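Local coordinates for arabinan endo-1,5-alpha-l-arabinosidase A (Cellvibrio cellulosa, PDB 1GYH), which cleaves alpha-1,5-linked arabinofuranosyl bonds of linear arabinan, releasing almost exclusively arabinotriose, and so helps break down the plant cell wall, at residues P10-E15 and K34-W39; T18-S23 and I28-S33; P130-D135 and V140-G145; L151-L156 and Q229-Y234. One frame throughout, in Å; residues are numbered along the deposited sequence. Where two conformers were deposited one is given.

Interaction 1. Residues P10-E15 and K34-W39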
# COMPACT_ATOMS: atom_id res chain seq x y z
N PRO A 10 -3.31 -0.80 -5.30
CA PRO A 10 -4.42 -1.69 -4.90
C PRO A 10 -4.20 -2.51 -3.64
O PRO A 10 -3.08 -2.92 -3.33
CB PRO A 10 -4.59 -2.60 -6.09
CG PRO A 10 -3.20 -2.78 -6.56
CD PRO A 10 -2.58 -1.35 -6.45
N VAL A 11 -5.30 -2.69 -2.91
CA VAL A 11 -5.41 -3.64 -1.82
C VAL A 11 -6.75 -4.41 -1.94
O VAL A 11 -7.68 -3.99 -2.65
CB VAL A 11 -5.31 -2.98 -0.45
CG1 VAL A 11 -3.89 -2.38 -0.22
CG2 VAL A 11 -6.44 -1.93 -0.25
N MET A 12 -6.83 -5.56 -1.25
CA MET A 12 -7.99 -6.46 -1.39
C MET A 12 -8.30 -7.15 -0.08
O MET A 12 -7.42 -7.30 0.79
CB MET A 12 -7.74 -7.56 -2.44
CG MET A 12 -7.68 -7.12 -3.90
SD MET A 12 -7.28 -8.42 -5.12
CE MET A 12 -8.51 -9.58 -4.82
N THR A 13 -9.55 -7.58 0.04
CA THR A 13 -10.04 -8.42 1.13
C THR A 13 -11.26 -9.24 0.71
O THR A 13 -11.88 -8.95 -0.29
CB THR A 13 -10.29 -7.57 2.40
OG1 THR A 13 -10.09 -8.39 3.54
CG2 THR A 13 -11.71 -6.99 2.50
N ARG A 14 -11.62 -10.23 1.50
CA ARG A 14 -12.79 -11.05 1.20
C ARG A 14 -13.74 -10.99 2.39
O ARG A 14 -13.32 -11.13 3.54
CB ARG A 14 -12.39 -12.52 0.94
CG ARG A 14 -13.55 -13.43 0.57
CD ARG A 14 -13.25 -14.90 0.10
NE ARG A 14 -14.21 -15.33 -0.95
CZ ARG A 14 -14.28 -16.57 -1.50
NH1 ARG A 14 -13.48 -17.54 -1.10
NH2 ARG A 14 -15.17 -16.83 -2.45
N GLU A 15 -15.02 -10.76 2.08
CA GLU A 15 -16.11 -10.87 3.05
C GLU A 15 -17.07 -11.93 2.57
O GLU A 15 -17.72 -11.78 1.53
CB GLU A 15 -16.85 -9.54 3.18
CG GLU A 15 -18.01 -9.56 4.21
CD GLU A 15 -18.79 -8.27 4.32
OE1 GLU A 15 -18.81 -7.44 3.38
OE2 GLU A 15 -19.40 -8.05 5.38
N LYS A 34 -16.98 -11.82 -7.63
CA LYS A 34 -17.16 -13.20 -7.16
C LYS A 34 -15.94 -14.10 -7.46
O LYS A 34 -15.78 -15.11 -6.80
CB LYS A 34 -18.48 -13.79 -7.73
CG LYS A 34 -19.75 -13.00 -7.27
CD LYS A 34 -20.12 -13.20 -5.77
CE LYS A 34 -21.31 -12.35 -5.35
NZ LYS A 34 -21.80 -12.74 -4.03
N ASP A 35 -15.09 -13.72 -8.41
CA ASP A 35 -14.01 -14.59 -8.91
C ASP A 35 -12.61 -13.97 -9.00
O ASP A 35 -11.70 -14.62 -9.47
CB ASP A 35 -14.38 -15.16 -10.29
CG ASP A 35 -14.69 -14.06 -11.33
OD1 ASP A 35 -14.20 -12.90 -11.17
OD2 ASP A 35 -15.39 -14.28 -12.33
N ARG A 36 -12.44 -12.73 -8.56
CA ARG A 36 -11.16 -12.00 -8.56
C ARG A 36 -10.67 -11.52 -9.94
O ARG A 36 -9.57 -10.97 -10.06
CB ARG A 36 -10.00 -12.82 -7.92
CG ARG A 36 -10.07 -13.06 -6.46
CD ARG A 36 -8.68 -13.52 -5.89
NE ARG A 36 -8.32 -14.90 -6.20
CZ ARG A 36 -7.48 -15.32 -7.16
NH1 ARG A 36 -6.89 -14.50 -8.01
NH2 ARG A 36 -7.26 -16.63 -7.27
N VAL A 37 -11.50 -11.72 -10.97
CA VAL A 37 -11.17 -11.40 -12.36
C VAL A 37 -12.18 -10.38 -12.96
O VAL A 37 -11.77 -9.41 -13.60
CB VAL A 37 -11.22 -12.69 -13.25
CG1 VAL A 37 -11.10 -12.37 -14.76
CG2 VAL A 37 -10.14 -13.67 -12.82
N ASN A 38 -13.47 -10.65 -12.81
CA ASN A 38 -14.58 -9.82 -13.27
C ASN A 38 -15.08 -8.89 -12.13
O ASN A 38 -15.63 -9.36 -11.13
CB ASN A 38 -15.72 -10.73 -13.78
CG ASN A 38 -15.31 -11.58 -14.95
OD1 ASN A 38 -15.11 -12.82 -14.86
ND2 ASN A 38 -15.18 -10.94 -16.08
N TRP A 39 -14.83 -7.57 -12.27
CA TRP A 39 -15.05 -6.59 -11.19
C TRP A 39 -16.11 -5.57 -11.59
O TRP A 39 -16.05 -5.03 -12.70
CB TRP A 39 -13.74 -5.83 -10.88
CG TRP A 39 -12.61 -6.67 -10.30
CD1 TRP A 39 -11.58 -7.28 -10.98
CD2 TRP A 39 -12.41 -6.98 -8.92
NE1 TRP A 39 -10.77 -7.94 -10.10
CE2 TRP A 39 -11.26 -7.80 -8.83
CE3 TRP A 39 -13.09 -6.67 -7.74
CZ2 TRP A 39 -10.79 -8.29 -7.62
CZ3 TRP A 39 -12.62 -7.16 -6.54
CH2 TRP A 39 -11.49 -7.96 -6.49
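Met12 starts with CG beside its own backbone N (chi1 -70°), runs straight on to SD and then bends at its last torsion (chi3 57°), and that bend carries the methyl CE to the indole of Trp39. The indole in turn presents the outer rim of its six-membered ring. Met12 CE comes in at the edge, near the ring plane, 3.8 Å from Trp39 CH2 and equally 3.8 Å from Trp39 CZ2. This is a Met-aromatic contact in which the methyl does the touching, since Met12 SD stands 5.4 Å from the centroid of that ring, at 66° to the ring normal. In the conformer given, Arg36 CD lies 4.1 Å from Met12 CE; the residue was modelled in two conformers, so this contact is less certain.

The turn that delivers Arg36 and Trp39 is organised by Asp35. Asp35 OD1 accepts from two backbone amides, Asn38 N at 2.9 Å, on the syn side of the carboxylate, and Val37 N at 3.0 Å, from above the carboxylate plane. The second bond closes an Asx turn. A weak bond of 3.3 Å from Trp39 NE1 to Arg36 O ties the indole back to the same turn.

Strands 18-23 and 29-33 lie between strands 11-15 and 38-44 in the sheet, so these side chains meet over its face, where Met12 and Trp39 both pack on Leu21. Trp268 of strand 257-268 and residues of strand 271-280, Val275 against Met12 and Tyr273 against Arg36, bring the neighbouring sheet up to the contact.

Interaction 2. Residues T18-S23 and I28-S33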
# COMPACT_ATOMS: atom_id res chain seq x y z
N THR A 18 -17.58 -12.83 -1.29
CA THR A 18 -17.29 -11.68 -2.14
C THR A 18 -15.94 -11.01 -1.88
O THR A 18 -15.57 -10.74 -0.75
CB THR A 18 -18.43 -10.64 -2.01
OG1 THR A 18 -19.70 -11.29 -2.17
CG2 THR A 18 -18.37 -9.62 -3.18
N TRP A 19 -15.19 -10.81 -2.95
CA TRP A 19 -13.91 -10.09 -2.97
C TRP A 19 -14.12 -8.58 -3.19
O TRP A 19 -14.99 -8.16 -3.99
CB TRP A 19 -13.03 -10.64 -4.08
CG TRP A 19 -12.74 -12.12 -4.01
CD1 TRP A 19 -13.38 -13.13 -4.70
CD2 TRP A 19 -11.72 -12.74 -3.25
NE1 TRP A 19 -12.82 -14.35 -4.38
CE2 TRP A 19 -11.78 -14.13 -3.52
CE3 TRP A 19 -10.73 -12.27 -2.40
CZ2 TRP A 19 -10.93 -15.04 -2.91
CZ3 TRP A 19 -9.87 -13.17 -1.81
CH2 TRP A 19 -9.98 -14.55 -2.06
N TYR A 20 -13.31 -7.77 -2.51
CA TYR A 20 -13.39 -6.30 -2.61
C TYR A 20 -12.02 -5.76 -2.91
O TYR A 20 -11.00 -6.26 -2.36
CB TYR A 20 -13.96 -5.65 -1.36
CG TYR A 20 -15.42 -5.94 -1.19
CD1 TYR A 20 -15.84 -7.12 -0.57
CD2 TYR A 20 -16.41 -5.10 -1.72
CE1 TYR A 20 -17.17 -7.40 -0.45
CE2 TYR A 20 -17.75 -5.39 -1.60
CZ TYR A 20 -18.13 -6.54 -0.97
OH TYR A 20 -19.45 -6.86 -0.85
N LEU A 21 -11.99 -4.75 -3.79
CA LEU A 21 -10.77 -4.14 -4.26
C LEU A 21 -10.86 -2.61 -4.03
O LEU A 21 -11.89 -1.97 -4.32
CB LEU A 21 -10.58 -4.44 -5.73
CG LEU A 21 -9.56 -3.65 -6.59
CD1 LEU A 21 -8.11 -3.99 -6.24
CD2 LEU A 21 -9.82 -3.91 -8.07
N PHE A 22 -9.80 -2.06 -3.47
CA PHE A 22 -9.72 -0.65 -3.09
C PHE A 22 -8.56 -0.01 -3.83
O PHE A 22 -7.45 -0.53 -3.85
CB PHE A 22 -9.53 -0.45 -1.58
CG PHE A 22 -10.55 -1.13 -0.73
CD1 PHE A 22 -10.57 -2.53 -0.60
CD2 PHE A 22 -11.53 -0.39 -0.07
CE1 PHE A 22 -11.51 -3.16 0.21
CE2 PHE A 22 -12.52 -1.03 0.71
CZ PHE A 22 -12.50 -2.42 0.85
N SER A 23 -8.81 1.17 -4.41
CA SER A 23 -7.83 1.89 -5.20
C SER A 23 -7.76 3.38 -4.80
O SER A 23 -8.76 3.98 -4.36
CB SER A 23 -8.19 1.77 -6.69
OG SER A 23 -7.34 2.57 -7.54
N ILE A 28 -11.63 7.22 -2.26
CA ILE A 28 -11.21 5.80 -2.35
C ILE A 28 -12.25 4.99 -3.15
O ILE A 28 -13.40 4.91 -2.77
CB ILE A 28 -10.94 5.15 -1.02
CG1 ILE A 28 -9.75 5.76 -0.28
CG2 ILE A 28 -10.66 3.61 -1.21
CD1 ILE A 28 -8.39 5.66 -0.93
N THR A 29 -11.84 4.46 -4.29
CA THR A 29 -12.72 3.72 -5.19
C THR A 29 -12.77 2.24 -4.74
O THR A 29 -11.72 1.66 -4.48
CB THR A 29 -12.20 3.78 -6.63
OG1 THR A 29 -11.92 5.13 -7.05
CG2 THR A 29 -13.27 3.28 -7.60
N ILE A 30 -13.98 1.69 -4.64
CA ILE A 30 -14.22 0.30 -4.22
C ILE A 30 -14.92 -0.51 -5.33
O ILE A 30 -15.94 -0.07 -5.85
CB ILE A 30 -15.06 0.22 -2.95
CG1 ILE A 30 -14.56 1.21 -1.88
CG2 ILE A 30 -15.06 -1.29 -2.41
CD1 ILE A 30 -15.52 1.30 -0.58
N TYR A 31 -14.35 -1.68 -5.66
CA TYR A 31 -14.95 -2.67 -6.54
C TYR A 31 -15.22 -4.00 -5.82
O TYR A 31 -14.58 -4.29 -4.81
CB TYR A 31 -14.04 -2.98 -7.71
CG TYR A 31 -13.60 -1.79 -8.50
CD1 TYR A 31 -12.48 -1.08 -8.11
CD2 TYR A 31 -14.31 -1.39 -9.64
CE1 TYR A 31 -12.02 0.01 -8.86
CE2 TYR A 31 -13.86 -0.28 -10.40
CZ TYR A 31 -12.75 0.42 -9.99
OH TYR A 31 -12.30 1.51 -10.72
N SER A 32 -16.11 -4.79 -6.41
CA SER A 32 -16.47 -6.14 -5.90
C SER A 32 -16.46 -7.21 -6.97
O SER A 32 -16.63 -6.95 -8.15
CB SER A 32 -17.83 -6.14 -5.19
OG SER A 32 -18.90 -5.91 -6.08
N SER A 33 -16.28 -8.46 -6.56
CA SER A 33 -16.16 -9.54 -7.52
C SER A 33 -16.40 -10.91 -6.86
O SER A 33 -16.04 -11.12 -5.70
CB SER A 33 -14.77 -9.50 -8.16
OG SER A 33 -14.55 -10.62 -8.99
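Strands 18-23 and 29-33 are antiparallel neighbours in the interior of the first blade of the propeller, their axes running at 157° to each other. Three hydrogen-bonded pairs, Trp19 with Ser33, Leu21 with Tyr31 and Ser23 with Thr29, supply six backbone bonds. The middle pair is the tightest: Leu21 N to Tyr31 O and Tyr31 N to Leu21 O both measure 2.8 Å.

Side chains alternate between the two faces. On one, Phe22 and Ile30 lie side by side: Ile30 CG2 sits over one face of the Phe22 ring, offset toward its rim, and Ile30 CG1 is 3.9 Å from Phe22 CD2. Placing CG1 beside the backbone N (chi1 -46°) turns both branches of Ile30 to the ring. Further along, Tyr20 CE2 packs 3.7 Å from Ser32 CB. The Phe22 side is covered by Pro67 and Ile69 of strand 63-72.

On the other face Leu21 and Tyr31 point the same way, with Leu21 CD2 3.9 Å from Tyr31 CD1, and both rest on Trp39. The serines here find polar partners outside the pair: Ser23 OG bonds His8 N, and Ser33 OG bonds Asn38 O and Asp35 N.

Adjacent antiparallel strands of this kind make up the twisted sheet of a propeller blade, whose face packs on the next blade, here in the five-bladed fold of glycoside hydrolase family 43.

Interaction 3. Residues P130-D135 and V140-G145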
# COMPACT_ATOMS: atom_id res chain seq x y z
N PRO A 130 -0.15 3.72 4.20
CA PRO A 130 -0.21 2.82 5.35
C PRO A 130 -0.35 1.34 4.96
O PRO A 130 -0.93 1.00 3.91
CB PRO A 130 -1.48 3.27 6.08
CG PRO A 130 -2.32 3.75 5.02
CD PRO A 130 -1.40 4.49 4.09
N ALA A 131 0.19 0.48 5.84
CA ALA A 131 -0.01 -0.98 5.75
C ALA A 131 -0.06 -1.56 7.17
O ALA A 131 0.81 -1.23 8.00
CB ALA A 131 1.06 -1.65 4.91
N ILE A 132 -1.07 -2.40 7.46
CA ILE A 132 -1.30 -2.85 8.83
C ILE A 132 -0.82 -4.30 9.01
O ILE A 132 -1.14 -5.14 8.19
CB ILE A 132 -2.80 -2.77 9.19
CG1 ILE A 132 -3.42 -1.37 8.86
CG2 ILE A 132 -3.03 -3.13 10.64
CD1 ILE A 132 -2.74 -0.18 9.55
N ILE A 133 -0.09 -4.56 10.09
CA ILE A 133 0.47 -5.91 10.37
C ILE A 133 0.36 -6.24 11.86
O ILE A 133 0.70 -5.43 12.72
CB ILE A 133 1.94 -6.03 9.89
CG1 ILE A 133 2.50 -7.46 10.13
CG2 ILE A 133 2.89 -5.01 10.62
CD1 ILE A 133 1.82 -8.51 9.23
N ALA A 134 -0.12 -7.45 12.17
CA ALA A 134 -0.12 -7.92 13.53
C ALA A 134 1.05 -8.87 13.79
O ALA A 134 1.48 -9.57 12.88
CB ALA A 134 -1.41 -8.61 13.87
N ASP A 135 1.50 -8.90 15.04
CA ASP A 135 2.59 -9.78 15.48
C ASP A 135 2.07 -10.97 16.29
O ASP A 135 0.86 -11.16 16.38
CB ASP A 135 3.71 -8.98 16.18
CG ASP A 135 3.36 -8.40 17.53
OD1 ASP A 135 2.40 -8.87 18.22
OD2 ASP A 135 4.07 -7.47 18.02
N VAL A 140 -0.69 -4.69 17.20
CA VAL A 140 -0.94 -4.30 15.81
C VAL A 140 -0.13 -3.05 15.49
O VAL A 140 -0.03 -2.14 16.31
CB VAL A 140 -2.44 -4.09 15.55
CG1 VAL A 140 -2.68 -3.79 14.10
CG2 VAL A 140 -3.23 -5.33 15.93
N TRP A 141 0.49 -3.07 14.32
CA TRP A 141 1.44 -2.04 13.88
C TRP A 141 1.02 -1.41 12.54
O TRP A 141 0.41 -2.07 11.70
CB TRP A 141 2.85 -2.65 13.74
CG TRP A 141 3.42 -3.35 14.99
CD1 TRP A 141 3.13 -4.64 15.43
CD2 TRP A 141 4.37 -2.83 15.93
NE1 TRP A 141 3.83 -4.91 16.58
CE2 TRP A 141 4.61 -3.82 16.89
CE3 TRP A 141 5.05 -1.60 16.03
CZ2 TRP A 141 5.49 -3.63 17.96
CZ3 TRP A 141 5.91 -1.41 17.08
CH2 TRP A 141 6.14 -2.42 18.04
N MET A 142 1.39 -0.14 12.34
CA MET A 142 1.32 0.48 11.01
C MET A 142 2.71 0.75 10.48
O MET A 142 3.55 1.34 11.18
CB MET A 142 0.51 1.80 11.08
CG MET A 142 0.45 2.54 9.73
SD MET A 142 -0.44 4.13 9.74
CE MET A 142 -2.13 3.57 10.00
N SER A 143 2.97 0.30 9.25
CA SER A 143 4.09 0.78 8.48
C SER A 143 3.58 1.82 7.48
O SER A 143 2.45 1.77 7.03
CB SER A 143 4.83 -0.36 7.75
OG SER A 143 4.03 -0.99 6.74
N PHE A 144 4.43 2.75 7.10
CA PHE A 144 4.06 3.76 6.11
C PHE A 144 5.31 4.47 5.60
O PHE A 144 6.41 4.30 6.14
CB PHE A 144 3.09 4.81 6.72
CG PHE A 144 3.79 5.81 7.64
CD1 PHE A 144 4.02 5.50 8.98
CD2 PHE A 144 4.21 7.05 7.16
CE1 PHE A 144 4.66 6.39 9.82
CE2 PHE A 144 4.87 7.96 8.00
CZ PHE A 144 5.09 7.64 9.32
N GLY A 145 5.14 5.27 4.56
CA GLY A 145 6.18 6.21 4.18
C GLY A 145 6.46 6.33 2.69
O GLY A 145 6.02 5.49 1.88
O HOH W 1 2.66 -3.36 7.60
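Asp135 OD2 is gripped by Trp141 NE1, 2.9 Å away, and by Gln139 NE2 from the turn between the strands, while OD1 of the same carboxylate takes His137 N. The indole N-H points almost straight at the oxygen, which lies in the ring plane of Trp141. Seen from the acid, however, the donor arrives from above, 57° out of the carboxylate plane, and the two flat groups stand 63° apart. Asp135 reaches this place with CG set between its backbone N and carbonyl carbon (chi1 70°). With bonds to both oxygens, the carboxylate is well fixed in rotation.

From here the antiparallel pairing runs on through Ile133 with Trp141 and Ala131 with Ser143, two bonds to each pair. Where it nears Pro130, a water bridges Ser143 OG, at 2.9 Å, and Ala131 O, at 2.8 Å, the latter bond being weak.

The apolar contacts lie on both faces. Ile132 CG2 presses on Val140 CG1 at 3.5 Å, and its other branch ends with CD1 3.8 Å from Met142 CE. Met142 SD also meets Pro130 CB at 3.9 Å. Across the sheet, Ile133 CG2 rests on Trp141 CB at 3.9 Å.

The two strands form a beta hairpin, with 131-134 at the edge of its sheet and 140-144 pairing onward with 151-155. The Ile132 and Met142 face packs on Tyr79 of strand 75-82; on the Ile133 and Ser143 face lie Phe195, Pro194 and Ile196 of strand 191-199.

Interaction 4. Residues L151-L156 and Q229-Y234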
# COMPACT_ATOMS: atom_id res chain seq x y z
N LEU A 151 10.93 4.67 5.46
CA LEU A 151 9.77 3.91 5.88
C LEU A 151 9.82 3.63 7.37
O LEU A 151 10.87 3.29 7.91
CB LEU A 151 9.64 2.63 5.06
CG LEU A 151 9.86 2.73 3.56
CD1 LEU A 151 9.59 1.40 2.85
CD2 LEU A 151 8.98 3.87 2.93
N LYS A 152 8.69 3.80 8.03
CA LYS A 152 8.58 3.71 9.47
C LYS A 152 7.50 2.72 9.91
O LYS A 152 6.57 2.41 9.16
CB LYS A 152 8.20 5.07 10.11
CG LYS A 152 9.11 6.28 9.80
CD LYS A 152 10.37 6.25 10.58
CE LYS A 152 11.19 7.58 10.48
NZ LYS A 152 12.53 7.36 11.12
N LEU A 153 7.63 2.27 11.14
CA LEU A 153 6.70 1.35 11.77
C LEU A 153 6.39 1.83 13.16
O LEU A 153 7.29 2.13 13.91
CB LEU A 153 7.35 -0.06 11.88
CG LEU A 153 6.47 -1.18 12.41
CD1 LEU A 153 5.57 -1.72 11.29
CD2 LEU A 153 7.30 -2.33 13.10
N PHE A 154 5.12 1.92 13.54
CA PHE A 154 4.79 2.31 14.90
C PHE A 154 3.65 1.50 15.45
O PHE A 154 2.83 1.00 14.70
CB PHE A 154 4.50 3.84 15.09
CG PHE A 154 3.24 4.31 14.43
CD1 PHE A 154 3.26 4.72 13.09
CD2 PHE A 154 2.04 4.38 15.12
CE1 PHE A 154 2.11 5.11 12.45
CE2 PHE A 154 0.86 4.82 14.47
CZ PHE A 154 0.92 5.18 13.13
N LYS A 155 3.62 1.40 16.77
CA LYS A 155 2.57 0.63 17.44
C LYS A 155 1.21 1.37 17.54
O LYS A 155 1.15 2.56 17.94
CB LYS A 155 3.05 0.16 18.80
CG LYS A 155 2.16 -0.92 19.44
CD LYS A 155 2.97 -1.71 20.51
CE LYS A 155 2.84 -1.19 21.86
NZ LYS A 155 3.74 -2.00 22.86
N LEU A 156 0.13 0.68 17.15
CA LEU A 156 -1.23 1.28 17.19
C LEU A 156 -1.89 1.04 18.53
O LEU A 156 -1.55 0.07 19.23
CB LEU A 156 -2.12 0.71 16.08
CG LEU A 156 -1.77 1.23 14.68
CD1 LEU A 156 -2.35 0.35 13.61
CD2 LEU A 156 -2.24 2.70 14.52
N GLN A 229 11.70 -10.63 13.52
CA GLN A 229 10.69 -9.87 14.27
C GLN A 229 10.09 -8.75 13.42
O GLN A 229 10.72 -8.26 12.48
CB GLN A 229 11.30 -9.24 15.52
CG GLN A 229 12.03 -10.23 16.42
CD GLN A 229 11.18 -11.37 16.94
OE1 GLN A 229 11.73 -12.44 17.31
NE2 GLN A 229 9.89 -11.17 17.00
N VAL A 230 8.86 -8.38 13.72
CA VAL A 230 8.18 -7.39 12.87
C VAL A 230 8.90 -6.00 12.88
O VAL A 230 8.82 -5.28 11.88
CB VAL A 230 6.70 -7.22 13.26
CG1 VAL A 230 6.55 -6.47 14.57
CG2 VAL A 230 5.94 -6.58 12.14
N THR A 231 9.59 -5.71 13.98
CA THR A 231 10.30 -4.46 14.21
C THR A 231 11.71 -4.39 13.58
O THR A 231 12.45 -3.43 13.84
CB THR A 231 10.41 -4.16 15.71
OG1 THR A 231 10.94 -5.30 16.43
CG2 THR A 231 9.08 -3.93 16.35
N GLY A 232 12.11 -5.41 12.81
CA GLY A 232 13.36 -5.44 12.09
C GLY A 232 14.53 -6.10 12.83
O GLY A 232 14.38 -6.64 13.94
N PRO A 233 15.71 -6.09 12.23
CA PRO A 233 15.97 -5.49 10.91
C PRO A 233 15.62 -6.40 9.74
O PRO A 233 15.83 -7.62 9.80
CB PRO A 233 17.48 -5.30 10.92
CG PRO A 233 18.00 -6.54 11.78
CD PRO A 233 16.93 -6.69 12.84
N TYR A 234 15.15 -5.79 8.64
CA TYR A 234 14.85 -6.47 7.40
C TYR A 234 16.10 -6.51 6.53
O TYR A 234 16.66 -5.45 6.15
CB TYR A 234 13.68 -5.76 6.66
CG TYR A 234 12.35 -5.91 7.40
CD1 TYR A 234 12.00 -5.05 8.43
CD2 TYR A 234 11.45 -6.94 7.07
CE1 TYR A 234 10.79 -5.22 9.14
CE2 TYR A 234 10.27 -7.12 7.78
CZ TYR A 234 9.92 -6.25 8.79
OH TYR A 234 8.70 -6.40 9.48
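A single leucine methyl carries this small van der Waals contact between two blades of the propeller: Leu153, on strand 151-155, meets the turn at 229-232, in the loop between strands 221-227 and 248-251 of the next sheet. Leu153 holds CG opposite its backbone N (chi1 -175°), which extends the side chain off the strand, and CD2 does all the touching. Leu153 CD2 lies 3.5 Å from Val230 O, 3.8 Å from Thr231 CA and 4.0 Å from Thr231 CG2; the gap from Leu153 CD2 to Val230 CG1 is wider, 4.5 Å. It therefore packs mainly on the backbone of the turn, along the peptide joining Val230 to Thr231, with the threonine methyl beside it.

The loop keeps its own shape. Residues 229 to 232 make a type I beta turn, closed by Gly232 N to Gln229 O at 3.2 Å. After a cis peptide before Pro233, the chain comes back so that Tyr234 OH donates to Val230 O at 2.7 Å, the donor tilted 29° from the carbonyl plane. Around the contact, Trp141 lies against both Val230 and Thr231, Ile172 packs on Leu153, and Tyr203 of strand 202-209 backs Val230 and Tyr234.

The chemistry is divided accordingly. The Val230 carbonyl oxygen gets its polar partner from Tyr234 within the loop, and the leucine methyl approaches that oxygen from a well-separated direction. What joins the strand to the loop is thus van der Waals contact, depending on the fit of one branched side chain against a turn already tied by its own bonds.

In the fold
Interactions 1 and 2 share one sheet, their centres 6 Å apart. Interaction 2 is nested within the loop that interaction 1 closes, and the two mesh where Trp39 CE3 packs 3.3 Å from Ser33 CB. Interactions 3 and 4 form a second cluster, 8 Å between centres, joined by the pairing of strands 140-144 and 151-155, with Met142 O 2.9 Å from Phe154 N. Interactions 1 and 4 lie 28 Å apart (centres), on opposite sides of the chain's centre. Interactions 2 and 3 each come near a residue of the probable active site: side chains of Ser23 and the probable proton acceptor Asp9 are about 6 Å apart, as are those of Phe144 and the probable substrate-binding Asn126.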